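Acetyl-CoA acetyltransferase (Elizabethkingia anophelis NUHP1, PDB 6BN2) probably catalyses the thiolase condensation of two acetyl-CoA molecules into acetoacetyl-CoA, and its reversal, through a covalent acyl-enzyme intermediate. Local coordinates at residues P130-G135 with L150-L155. Residues are numbered along the deposited sequence; the frame is centred on the assembly and turned at random. Where two conformers were deposited one is given.
Sequences PHYIDG and LLKDGL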
ATOM      1  N   PRO A 130       2.551  -6.132  16.507  1.00 13.29           N
ATOM      2  CA  PRO A 130       3.641  -6.572  17.380  1.00 14.49           C
ATOM      3  C   PRO A 130       4.457  -5.403  17.918  1.00 17.11           C
ATOM      4  O   PRO A 130       4.273  -4.246  17.546  1.00 14.65           O
ATOM      5  CB  PRO A 130       4.502  -7.466  16.472  1.00 18.67           C
ATOM      6  CG  PRO A 130       4.143  -7.109  15.087  1.00 19.11           C
ATOM      7  CD  PRO A 130       2.797  -6.429  15.079  1.00 12.94           C
ATOM      8  N   HIS A 131       5.352  -5.743  18.847  1.00 15.87           N
ATOM      9  CA  HIS A 131       6.510  -4.929  19.198  1.00 13.06           C
ATOM     10  C   HIS A 131       7.706  -5.351  18.338  1.00 14.59           C
ATOM     11  O   HIS A 131       7.780  -6.486  17.863  1.00 14.98           O
ATOM     12  CB  HIS A 131       6.864  -5.099  20.680  1.00 13.89           C
ATOM     13  CG  HIS A 131       5.942  -4.392  21.615  1.00 17.18           C
ATOM     14  ND1 HIS A 131       4.627  -4.765  21.789  1.00 19.56           N
ATOM     15  CD2 HIS A 131       6.152  -3.337  22.439  1.00 15.96           C
ATOM     16  CE1 HIS A 131       4.070  -3.982  22.700  1.00 19.18           C
ATOM     17  NE2 HIS A 131       4.973  -3.103  23.102  1.00 17.27           N
ATOM     18  N   TYR A 132       8.646  -4.421  18.146  1.00 13.78           N
ATOM     19  CA  TYR A 132       9.763  -4.593  17.218  1.00 13.67           C
ATOM     20  C   TYR A 132      11.088  -4.610  17.960  1.00 15.33           C
ATOM     21  O   TYR A 132      11.311  -3.797  18.859  1.00 17.29           O
ATOM     22  CB  TYR A 132       9.827  -3.427  16.226  1.00 13.56           C
ATOM     23  CG  TYR A 132       8.576  -3.118  15.452  1.00 14.19           C
ATOM     24  CD1 TYR A 132       7.679  -4.123  15.079  1.00 14.54           C
ATOM     25  CD2 TYR A 132       8.298  -1.806  15.076  1.00 14.57           C
ATOM     26  CE1 TYR A 132       6.517  -3.803  14.352  1.00 14.38           C
ATOM     27  CE2 TYR A 132       7.172  -1.487  14.349  1.00 13.85           C
ATOM     28  CZ  TYR A 132       6.289  -2.485  13.982  1.00 15.89           C
ATOM     29  OH  TYR A 132       5.166  -2.133  13.259  1.00 16.31           O
ATOM     30  N   ILE A 133      11.996  -5.484  17.539  1.00 14.81           N
ATOM     31  CA  ILE A 133      13.379  -5.450  18.007  1.00 16.15           C
ATOM     32  C   ILE A 133      14.300  -5.552  16.797  1.00 18.96           C
ATOM     33  O   ILE A 133      13.984  -6.253  15.833  1.00 16.85           O
ATOM     34  CB  ILE A 133      13.657  -6.577  19.027  1.00 21.89           C
ATOM     35  CG1 ILE A 133      15.093  -6.499  19.539  1.00 28.95           C
ATOM     36  CG2 ILE A 133      13.385  -7.946  18.434  1.00 24.70           C
ATOM     37  CD1 ILE A 133      15.389  -7.545  20.587  1.00 34.75           C
ATOM     38  N   ASP A 134      15.407  -4.806  16.814  1.00 16.26           N
ATOM     39  CA  ASP A 134      16.461  -5.031  15.817  1.00 18.84           C
ATOM     40  C   ASP A 134      17.216  -6.277  16.246  1.00 21.65           C
ATOM     41  O   ASP A 134      18.061  -6.230  17.145  1.00 23.17           O
ATOM     42  CB  ASP A 134      17.399  -3.837  15.705  1.00 22.41           C
ATOM     43  CG  ASP A 134      18.551  -4.080  14.709  1.00 33.61           C
ATOM     44  OD1 ASP A 134      18.658  -5.183  14.116  1.00 29.44           O
ATOM     45  OD2 ASP A 134      19.357  -3.149  14.514  1.00 36.69           O
ATOM     46  N   GLY A 135      16.911  -7.404  15.617  1.00 20.52           N
ATOM     47  CA  GLY A 135      17.548  -8.641  16.022  1.00 21.99           C
ATOM     48  C   GLY A 135      18.856  -8.963  15.332  1.00 22.11           C
ATOM     49  O   GLY A 135      19.561  -9.875  15.770  1.00 22.65           O
ATOM     50  N   LEU A 150       2.379  -0.195  17.278  1.00 17.29           N
ATOM     51  CA  LEU A 150       1.248   0.728  17.208  1.00 16.73           C
ATOM     52  C   LEU A 150       1.711   2.159  17.391  1.00 18.16           C
ATOM     53  O   LEU A 150       1.336   3.057  16.625  1.00 17.74           O
ATOM     54  CB  LEU A 150       0.224   0.392  18.296  1.00 21.04           C
ATOM     55  CG  LEU A 150      -0.851  -0.654  18.088  1.00 32.61           C
ATOM     56  CD1 LEU A 150      -1.647  -0.808  19.374  1.00 28.65           C
ATOM     57  CD2 LEU A 150      -1.739  -0.218  16.976  1.00 31.23           C
ATOM     58  N   LEU A 151       2.511   2.394  18.429  1.00 16.81           N
ATOM     59  CA  LEU A 151       2.990   3.744  18.686  1.00 18.43           C
ATOM     60  C   LEU A 151       3.978   4.190  17.622  1.00 20.64           C
ATOM     61  O   LEU A 151       3.939   5.345  17.189  1.00 22.29           O
ATOM     62  CB  LEU A 151       3.644   3.827  20.062  1.00 18.29           C
ATOM     63  CG  LEU A 151       2.734   3.576  21.251  1.00 23.23           C
ATOM     64  CD1 LEU A 151       3.552   3.597  22.529  1.00 26.25           C
ATOM     65  CD2 LEU A 151       1.646   4.643  21.269  1.00 26.15           C
ATOM     66  N   LYS A 152       4.872   3.286  17.189  1.00 16.38           N
ATOM     67  CA  LYS A 152       5.958   3.684  16.297  0.52 17.03           C
ATOM     68  C   LYS A 152       5.455   3.960  14.885  1.00 18.79           C
ATOM     69  O   LYS A 152       5.827   4.966  14.269  1.00 20.19           O
ATOM     70  CB  LYS A 152       7.044   2.606  16.273  0.52 16.81           C
ATOM     71  CG  LYS A 152       8.125   2.824  15.203  0.52 20.60           C
ATOM     72  CD  LYS A 152       9.027   4.007  15.522  0.52 22.32           C
ATOM     73  CE  LYS A 152      10.103   4.183  14.446  0.52 20.60           C
ATOM     74  NZ  LYS A 152      10.879   5.458  14.609  0.52 20.78           N
ATOM     75  N   ASP A 153       4.632   3.069  14.339  1.00 15.18           N
ATOM     76  CA  ASP A 153       4.205   3.212  12.954  1.00 14.76           C
ATOM     77  C   ASP A 153       2.820   3.832  12.827  1.00 14.43           C
ATOM     78  O   ASP A 153       2.493   4.397  11.777  1.00 17.17           O
ATOM     79  CB  ASP A 153       4.218   1.845  12.248  1.00 14.94           C
ATOM     80  CG  ASP A 153       5.628   1.258  12.097  1.00 15.67           C
ATOM     81  OD1 ASP A 153       6.627   2.014  12.177  1.00 15.43           O
ATOM     82  OD2 ASP A 153       5.730   0.027  11.873  1.00 15.68           O
ATOM     83  N   GLY A 154       2.000   3.733  13.866  1.00 14.52           N
ATOM     84  CA  GLY A 154       0.626   4.199  13.752  1.00 15.16           C
ATOM     85  C   GLY A 154       0.373   5.586  14.317  1.00 17.76           C
ATOM     86  O   GLY A 154      -0.258   6.416  13.651  1.00 18.24           O
ATOM     87  N   LEU A 155       0.858   5.855  15.531  1.00 15.72           N
ATOM     88  CA  LEU A 155       0.347   6.969  16.332  1.00 16.33           C
ATOM     89  C   LEU A 155       1.361   8.067  16.632  1.00 20.56           C
ATOM     90  O   LEU A 155       1.000   9.061  17.282  1.00 21.30           O
ATOM     91  CB  LEU A 155      -0.204   6.447  17.667  1.00 19.93           C
ATOM     92  CG  LEU A 155      -1.239   5.332  17.497  1.00 26.82           C
ATOM     93  CD1 LEU A 155      -1.642   4.778  18.860  1.00 28.14           C
ATOM     94  CD2 LEU A 155      -2.443   5.826  16.713  1.00 28.84           C
TER
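Y132 on the short strand 131-133 reaches D153 on helix 149-155, although the two backbones stay well apart. The CA atoms of P130 and L150, the closest pair across the two segments, are 7.7 Å apart, and no backbone hydrogen bond joins 130-135 to 150-155. Within 150-155 the helix widens into a pi-type turn: L150 O accepts from G154 N at 2.9 Å and, weakly, from L155 N, the second bond giving the wider turn.

Side chains bridge the gap, and the contact buries just 146 Å². The side chain of Y132 sets out toward the helix; its CG lies anti to the carbonyl carbon (chi1 -54°), which carries the phenol across to D153. Y132 OH donates to D153 OD2 in a short bond of 2.6 Å. The hydroxyl arrives from above the carboxylate, 41° out of its plane, and ring and carboxylate are tilted 37° to each other. D153 OD2 also sits at the rim of the ring, 3.2 Å from Y132 CE2. K152 CG comes up to the same edge, 4.5 Å from Y132 CE2, while the rest of the lysine chain leads away.

Both carboxylate oxygens of D153 have further partners on the second subunit: OD2 accepts from G68 N and OD1 from G70 N. OD2 is therefore gripped by two donors, and these bonds should help offset the cost of burying the acid and hold its rotation.

The contact lies in the long excursion from the thiolase core that follows strand 117-125. Strand 131-133 pairs antiparallel with 147-148, which leads directly into helix 149-155, and also with a strand of the second subunit, so the sheet continues across the dimer interface. L150 packs on F25, L65 and M126, joining the excursion to loops of its own subunit.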